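Local atomic coordinates of choloylglycine hydrolase (Clostridium perfringens, PDB entry 2BJF), a protein that hydrolyses the amide bond of glycine- and taurine-conjugated bile salts, releasing free bile acids, and can also act as a bile acid amine N-acyltransferase. Residues Q28-I33 with A53-G58; K42-E47 with V129-S134; D63-A68 with F105-L110. All blocks are in the same frame, centred on the assembly; numbering follows the deposited sequence.

Interaction 1: residues Q28-I33 with A53-G58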
# COMPACT_ATOMS: atom_id res chain seq x y z
N GLN A 28 24.98 -27.60 -1.01
CA GLN A 28 25.72 -26.80 -0.05
C GLN A 28 26.20 -27.58 1.16
O GLN A 28 25.56 -28.54 1.61
CB GLN A 28 24.90 -25.58 0.40
CG GLN A 28 23.55 -25.89 1.04
CD GLN A 28 22.40 -25.79 0.06
OE1 GLN A 28 22.46 -26.31 -1.05
NE2 GLN A 28 21.33 -25.13 0.48
N SER A 29 27.35 -27.16 1.67
CA SER A 29 27.86 -27.59 2.96
C SER A 29 28.57 -26.39 3.58
O SER A 29 28.83 -25.40 2.89
CB SER A 29 28.82 -28.77 2.81
OG SER A 29 29.97 -28.40 2.07
N ILE A 30 28.86 -26.47 4.87
CA ILE A 30 29.66 -25.45 5.52
C ILE A 30 31.12 -25.83 5.34
O ILE A 30 31.56 -26.90 5.78
CB ILE A 30 29.29 -25.26 7.02
CG1 ILE A 30 27.81 -24.89 7.18
CG2 ILE A 30 30.15 -24.18 7.64
CD1 ILE A 30 26.85 -26.08 7.19
N ILE A 31 31.87 -24.96 4.66
CA ILE A 31 33.23 -25.25 4.23
C ILE A 31 34.26 -24.46 5.03
O ILE A 31 34.17 -23.23 5.14
CB ILE A 31 33.41 -24.96 2.71
CG1 ILE A 31 32.41 -25.77 1.88
CG2 ILE A 31 34.85 -25.24 2.26
CD1 ILE A 31 32.33 -25.34 0.42
N PHE A 32 35.24 -25.18 5.58
CA PHE A 32 36.39 -24.57 6.24
C PHE A 32 37.64 -24.75 5.40
O PHE A 32 37.96 -25.87 4.98
CB PHE A 32 36.60 -25.18 7.64
CG PHE A 32 37.89 -24.75 8.30
CD1 PHE A 32 37.97 -23.52 8.95
CD2 PHE A 32 39.01 -25.58 8.27
CE1 PHE A 32 39.16 -23.12 9.56
CE2 PHE A 32 40.20 -25.18 8.88
CZ PHE A 32 40.28 -23.95 9.52
N ILE A 33 38.34 -23.65 5.14
CA ILE A 33 39.62 -23.69 4.44
C ILE A 33 40.70 -23.08 5.33
O ILE A 33 40.58 -21.93 5.76
CB ILE A 33 39.57 -22.92 3.08
CG1 ILE A 33 38.36 -23.35 2.25
CG2 ILE A 33 40.87 -23.14 2.30
CD1 ILE A 33 38.13 -22.51 1.00
N ALA A 53 42.46 -18.08 7.03
CA ALA A 53 41.51 -19.20 7.11
C ALA A 53 40.09 -18.70 6.89
O ALA A 53 39.75 -17.59 7.30
CB ALA A 53 41.63 -19.90 8.45
N VAL A 54 39.27 -19.52 6.24
CA VAL A 54 37.92 -19.13 5.82
C VAL A 54 36.88 -20.15 6.30
O VAL A 54 37.14 -21.35 6.29
CB VAL A 54 37.84 -19.00 4.27
CG1 VAL A 54 36.43 -18.68 3.80
CG2 VAL A 54 38.82 -17.93 3.76
N LEU A 55 35.72 -19.65 6.71
CA LEU A 55 34.57 -20.50 7.04
C LEU A 55 33.28 -19.89 6.50
O LEU A 55 33.01 -18.71 6.70
CB LEU A 55 34.45 -20.70 8.56
CG LEU A 55 33.30 -21.60 9.04
CD1 LEU A 55 33.56 -23.06 8.69
CD2 LEU A 55 33.07 -21.45 10.54
N GLY A 56 32.49 -20.71 5.80
CA GLY A 56 31.20 -20.26 5.29
C GLY A 56 30.41 -21.31 4.53
O GLY A 56 30.87 -22.44 4.35
N MET A 57 29.22 -20.93 4.09
CA MET A 57 28.38 -21.81 3.28
C MET A 57 28.81 -21.74 1.82
O MET A 57 29.00 -20.65 1.27
CB MET A 57 26.90 -21.42 3.40
CG MET A 57 25.94 -22.47 2.87
SD MET A 57 25.74 -23.88 3.98
CE MET A 57 24.66 -23.17 5.23
N GLY A 58 28.96 -22.90 1.20
CA GLY A 58 29.29 -22.96 -0.21
C GLY A 58 29.16 -24.37 -0.75
O GLY A 58 28.51 -25.22 -0.15
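Gln28 meets Gly58 at one end of the paired segments: its CA lies 3.2 Å from Gly58 O, a CA-H...O contact, while the side chain bends at chi2 and carries OE1 away to the backbone N of Phe26. Ser29 pairs with Gly58, Ser29 N and Gly58 N each donating to the other residue's carbonyl oxygen (N-H...O 165° and 172°). Ile30 forms a non-hydrogen-bonded pair with Met57. The methionine chain, bent at chi2 and chi3, lays SD 3.9 Å from Ile30 CG1 and brings CE beside Ile30 CD1, whereas Ile30 CG2 turns the other way to Leu55 CD1 at 3.7 Å. Ile31 and Gly56 exchange the next two bonds; Ile31 N reaches Gly56 O at 2.7 Å, and the return bond is longer. On the opposite face Ile31 CD1 extends over the backbone of Gly58, 3.5 Å from its carbonyl carbon, where no side chain stands in the way. Phe32 returns to the face of Ile30; CB and the ring edge lie by Leu55 CD1, the CB at 3.9 Å. Ile33 closes the pairing through two bonds with Val54, and their CB atoms sit 4.4 Å apart on the Ile31 face. Strand 315-318 flanks 29-33 on its other edge. Ile30, Leu55 and Met57, on one face, touch Tyr289 and Tyr291 of strand 288-293, which belongs to the other antiparallel sheet. Alternating hydrogen-bonded and non-hydrogen-bonded pairs, with strand directions 150° apart, identify neighbouring strands of a twisted antiparallel sheet, here one of the two sheets packed together in the Ntn-hydrolase fold.

Interaction 2: residues K42-E47 with V129-S134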
# COMPACT_ATOMS: atom_id res chain seq x y z
N LYS A 42 40.38 -26.64 -12.10
CA LYS A 42 40.87 -27.60 -13.09
C LYS A 42 40.58 -27.20 -14.54
O LYS A 42 41.35 -27.54 -15.44
CB LYS A 42 40.31 -29.00 -12.80
CG LYS A 42 40.91 -29.65 -11.56
CD LYS A 42 40.32 -31.04 -11.32
CE LYS A 42 40.98 -31.73 -10.14
NZ LYS A 42 42.40 -32.11 -10.41
N SER A 43 39.47 -26.49 -14.76
CA SER A 43 39.05 -26.11 -16.11
C SER A 43 39.89 -25.00 -16.72
O SER A 43 40.24 -25.06 -17.90
CB SER A 43 37.56 -25.73 -16.13
OG SER A 43 37.34 -24.48 -15.51
N ASN A 44 40.22 -23.98 -15.93
CA ASN A 44 40.97 -22.82 -16.42
C ASN A 44 42.36 -22.64 -15.79
O ASN A 44 43.05 -21.66 -16.08
CB ASN A 44 40.14 -21.53 -16.29
CG ASN A 44 39.65 -21.28 -14.87
OD1 ASN A 44 40.37 -21.51 -13.90
ND2 ASN A 44 38.43 -20.78 -14.75
N LYS A 45 42.75 -23.58 -14.94
CA LYS A 45 44.08 -23.62 -14.29
C LYS A 45 44.38 -22.44 -13.35
O LYS A 45 45.51 -22.32 -12.85
CB LYS A 45 45.20 -23.81 -15.33
CG LYS A 45 45.23 -25.19 -15.95
CD LYS A 45 46.45 -25.38 -16.84
CE LYS A 45 46.48 -26.77 -17.47
NZ LYS A 45 46.68 -27.85 -16.46
N LYS A 46 43.39 -21.59 -13.10
CA LYS A 46 43.55 -20.46 -12.19
C LYS A 46 43.69 -20.92 -10.75
O LYS A 46 43.02 -21.86 -10.32
CB LYS A 46 42.39 -19.47 -12.32
CG LYS A 46 42.32 -18.76 -13.66
CD LYS A 46 41.10 -17.85 -13.75
CE LYS A 46 40.93 -17.27 -15.15
NZ LYS A 46 42.02 -16.32 -15.51
N GLU A 47 44.57 -20.27 -10.00
CA GLU A 47 44.90 -20.68 -8.64
C GLU A 47 44.70 -19.58 -7.61
O GLU A 47 44.86 -18.39 -7.91
CB GLU A 47 46.34 -21.20 -8.57
CG GLU A 47 46.58 -22.50 -9.34
CD GLU A 47 48.01 -23.01 -9.23
OE1 GLU A 47 48.81 -22.43 -8.47
OE2 GLU A 47 48.33 -24.00 -9.92
N VAL A 129 34.87 -10.54 -13.89
CA VAL A 129 34.81 -11.14 -15.23
C VAL A 129 33.97 -12.43 -15.25
O VAL A 129 34.06 -13.26 -14.34
CB VAL A 129 36.24 -11.37 -15.81
CG1 VAL A 129 37.11 -12.22 -14.87
CG2 VAL A 129 36.19 -11.98 -17.20
N ASP A 130 33.16 -12.58 -16.30
CA ASP A 130 32.26 -13.73 -16.44
C ASP A 130 32.98 -14.96 -16.99
O ASP A 130 32.66 -15.45 -18.08
CB ASP A 130 31.05 -13.35 -17.31
CG ASP A 130 29.87 -14.30 -17.15
OD1 ASP A 130 29.93 -15.22 -16.30
OD2 ASP A 130 28.87 -14.12 -17.87
N ILE A 131 33.95 -15.46 -16.23
CA ILE A 131 34.65 -16.70 -16.56
C ILE A 131 33.90 -17.87 -15.91
O ILE A 131 33.67 -17.85 -14.70
CB ILE A 131 36.13 -16.68 -16.07
CG1 ILE A 131 36.92 -15.52 -16.71
CG2 ILE A 131 36.83 -18.03 -16.32
CD1 ILE A 131 37.00 -15.53 -18.23
N PRO A 132 33.51 -18.88 -16.70
CA PRO A 132 32.82 -20.05 -16.14
C PRO A 132 33.70 -20.84 -15.18
O PRO A 132 34.91 -20.98 -15.41
CB PRO A 132 32.49 -20.89 -17.38
CG PRO A 132 33.44 -20.44 -18.43
CD PRO A 132 33.66 -18.98 -18.17
N ILE A 133 33.10 -21.34 -14.10
CA ILE A 133 33.79 -22.18 -13.12
C ILE A 133 34.21 -23.51 -13.75
O ILE A 133 35.25 -24.08 -13.41
CB ILE A 133 32.91 -22.41 -11.85
CG1 ILE A 133 33.74 -23.04 -10.72
CG2 ILE A 133 31.65 -23.22 -12.17
CD1 ILE A 133 33.07 -22.98 -9.35
N SER A 134 33.39 -23.98 -14.69
CA SER A 134 33.63 -25.20 -15.45
C SER A 134 32.77 -25.15 -16.71
O SER A 134 31.70 -24.53 -16.70
CB SER A 134 33.27 -26.43 -14.61
OG SER A 134 33.70 -27.63 -15.24
O HOH W 1 36.72 -21.83 -17.27
O HOH W 2 36.76 -26.31 -12.90
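Ser43 and Ile133 make the direct polar approach between these two loops: Ser43 OG stands 3.0 Å from Ile133 O. With chi1 at 72°, OG lies between the backbone N and the carbonyl carbon of its own residue, which turns it onto the facing chain. The same hydroxyl is hydrogen-bonded to Asn41 OD1. Next to this, the Asn44 side chain slants past that of Ile131, its ND2 3.5 Å from the CG2 methyl. The aliphatic end of Lys46 reaches the same methyl more loosely, with CE at 4.3 Å from Ile131 CG2. Ile133 itself also touches the bound deoxycholate.

Water mediates much of the remaining contact. One molecule accepts from Asn44 ND2 and donates to Ser43 OG and to Pro132 O, the last at 2.7 Å, and thus joins two consecutive side chains of 42-47 to a backbone carbonyl of 129-134. A second accepts from Ser43 N and lies 2.7 Å from Ile133 O.

The next shell fixes these groups. Asn44 OD1 accepts from Lys46 N at 3.1 Å with an N-H...O angle of 158°, an Asx turn that holds the amide plane while ND2 also binds Tyr103 OH. Asn41 supports both sides, its OD1 receiving Asn44 N and its ND2 donating to Ile133 O. Asn139 ND2 binds Ile131 O and Asp130 OD1. The loop at 42-47 connects strand 38-40 to strand 47-49. The loop at 129-134 leads from strand 126-129 toward strand 142-147, and within it Ile133 and Ser134 pack on Phe61 of strand 54-61.

Interaction 3: residues D63-A68 with F105-L110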
# COMPACT_ATOMS: atom_id res chain seq x y z
N ASP A 63 35.67 -29.95 -8.14
CA ASP A 63 36.81 -29.96 -7.20
C ASP A 63 37.23 -28.57 -6.68
O ASP A 63 38.25 -28.44 -5.99
CB ASP A 63 38.01 -30.72 -7.80
CG ASP A 63 38.77 -31.53 -6.76
OD1 ASP A 63 38.65 -31.25 -5.54
OD2 ASP A 63 39.51 -32.46 -7.15
N TYR A 64 36.44 -27.54 -6.99
CA TYR A 64 36.77 -26.17 -6.59
C TYR A 64 35.73 -25.55 -5.65
O TYR A 64 34.53 -25.59 -5.95
CB TYR A 64 36.96 -25.28 -7.82
CG TYR A 64 37.65 -23.96 -7.53
CD1 TYR A 64 39.04 -23.89 -7.43
CD2 TYR A 64 36.91 -22.79 -7.35
CE1 TYR A 64 39.68 -22.69 -7.16
CE2 TYR A 64 37.54 -21.58 -7.08
CZ TYR A 64 38.93 -21.53 -6.98
OH TYR A 64 39.56 -20.34 -6.72
N PRO A 65 36.18 -24.98 -4.51
CA PRO A 65 35.25 -24.38 -3.55
C PRO A 65 34.75 -23.00 -3.98
O PRO A 65 35.55 -22.15 -4.38
CB PRO A 65 36.08 -24.28 -2.27
CG PRO A 65 37.48 -24.15 -2.74
CD PRO A 65 37.58 -24.88 -4.06
N THR A 66 33.44 -22.80 -3.91
CA THR A 66 32.83 -21.51 -4.21
C THR A 66 31.76 -21.20 -3.15
O THR A 66 31.02 -22.10 -2.73
CB THR A 66 32.27 -21.44 -5.66
OG1 THR A 66 31.75 -20.13 -5.92
CG2 THR A 66 31.18 -22.49 -5.91
N PHE A 67 31.69 -19.94 -2.72
CA PHE A 67 30.92 -19.58 -1.53
C PHE A 67 29.67 -18.74 -1.78
O PHE A 67 29.61 -17.94 -2.72
CB PHE A 67 31.82 -18.84 -0.53
CG PHE A 67 32.81 -19.74 0.16
CD1 PHE A 67 32.52 -20.27 1.41
CD2 PHE A 67 34.03 -20.05 -0.43
CE1 PHE A 67 33.43 -21.11 2.06
CE2 PHE A 67 34.94 -20.88 0.20
CZ PHE A 67 34.64 -21.41 1.45
N ALA A 68 28.68 -18.93 -0.91
CA ALA A 68 27.46 -18.12 -0.89
C ALA A 68 27.59 -16.99 0.13
O ALA A 68 27.14 -15.87 -0.11
CB ALA A 68 26.26 -18.99 -0.58
N PHE A 105 34.85 -14.39 -6.50
CA PHE A 105 34.91 -13.09 -5.83
C PHE A 105 34.85 -13.18 -4.31
O PHE A 105 35.65 -12.56 -3.61
CB PHE A 105 33.84 -12.13 -6.35
CG PHE A 105 33.93 -10.74 -5.76
CD1 PHE A 105 34.80 -9.80 -6.29
CD2 PHE A 105 33.17 -10.40 -4.64
CE1 PHE A 105 34.89 -8.52 -5.74
CE2 PHE A 105 33.26 -9.12 -4.09
CZ PHE A 105 34.12 -8.19 -4.63
N LEU A 106 33.88 -13.94 -3.80
CA LEU A 106 33.69 -14.05 -2.35
C LEU A 106 34.93 -14.62 -1.67
O LEU A 106 35.42 -14.06 -0.68
CB LEU A 106 32.45 -14.90 -2.04
CG LEU A 106 31.72 -14.58 -0.73
CD1 LEU A 106 30.27 -15.00 -0.81
CD2 LEU A 106 32.39 -15.23 0.48
N LEU A 107 35.46 -15.72 -2.21
CA LEU A 107 36.68 -16.33 -1.68
C LEU A 107 37.89 -15.39 -1.82
O LEU A 107 38.73 -15.34 -0.92
CB LEU A 107 36.95 -17.68 -2.37
CG LEU A 107 38.19 -18.47 -1.94
CD1 LEU A 107 38.18 -18.79 -0.44
CD2 LEU A 107 38.31 -19.75 -2.75
N TRP A 108 37.95 -14.66 -2.93
CA TRP A 108 39.04 -13.69 -3.15
C TRP A 108 39.07 -12.62 -2.06
O TRP A 108 40.15 -12.24 -1.59
CB TRP A 108 38.91 -13.05 -4.54
CG TRP A 108 39.89 -11.94 -4.81
CD1 TRP A 108 41.18 -12.08 -5.25
CD2 TRP A 108 39.66 -10.54 -4.67
NE1 TRP A 108 41.76 -10.84 -5.39
CE2 TRP A 108 40.86 -9.88 -5.04
CE3 TRP A 108 38.56 -9.77 -4.26
CZ2 TRP A 108 40.98 -8.48 -5.01
CZ3 TRP A 108 38.69 -8.38 -4.23
CH2 TRP A 108 39.89 -7.75 -4.61
N VAL A 109 37.90 -12.15 -1.65
CA VAL A 109 37.78 -11.17 -0.57
C VAL A 109 38.27 -11.75 0.76
O VAL A 109 39.11 -11.16 1.43
CB VAL A 109 36.33 -10.63 -0.43
CG1 VAL A 109 36.18 -9.78 0.83
CG2 VAL A 109 35.93 -9.83 -1.66
N LEU A 110 37.73 -12.91 1.12
CA LEU A 110 37.98 -13.50 2.44
C LEU A 110 39.39 -14.06 2.60
O LEU A 110 39.97 -13.98 3.68
CB LEU A 110 36.96 -14.59 2.75
CG LEU A 110 35.49 -14.16 2.83
CD1 LEU A 110 34.64 -15.35 3.20
CD2 LEU A 110 35.29 -13.03 3.83
O HOH W 3 33.69 -17.87 -3.77
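Strand 64-67 passes helix 105-110 almost at right angles, their axes 87° apart and 7.3 Å away at closest approach, with the nearest CA pair Phe67 and Leu106. Phe67 points its side chain at the helix and engages two consecutive leucines: CB rests 3.8 Å from Leu106 CD2, and the ring, set obliquely to the methyl, brings CE2 to 3.9 Å from Leu107 CD1. The two methyls of Leu107 have different partners: CD1 the Phe67 ring, CD2 Pro65, 4.0 Å from its carbonyl oxygen and 4.5 Å from its CG. Leu106, with CG roughly anti to N (chi1 -151°), is thereby directed at the strand, where CD1 meets Ala68 O at 3.3 Å. Tyr64 comes in at the flank, its hydroxyl near Leu107 CD2 and hydrogen-bonded to Asn104. A water accepts from both Phe67 N and Leu107 N, at 3.1 and 3.2 Å, and bridges the two backbones within this buried apolar contact. Beyond Phe67, Ile31 and Ile33 of strand 29-33 continue the packing. The arrangement is a helix laid crosswise on a sheet strand, beside the bile acid site: Thr66 and Ala68 touch the bound deoxycholate, and Ala68 O has a weak hydrogen bond from Arg18.

In the fold
From the N terminus, strand 29-33 is the first segment met, and interaction 1 closes a loop when the chain returns as strand 54-61. Within that loop lies 42-47, whose partner 129-134 comes much later, so interactions 1 and 2 cross along the chain. Interaction 3 follows interaction 1 in series and falls between the two halves of interaction 2. Strands 54-61 and 64-67 are sheet neighbours: Met57 O probably accepts from Ala68 N, and Ile33 packs on Phe67, joining interactions 1 and 3. Interactions 2 and 3 meet where Ile133 packs on Thr66 and Lys42 on Asp63. Together they join the sheet to helix 105-112 and two surface loops, with Ile133, Thr66 and Ala68 touching the deoxycholate.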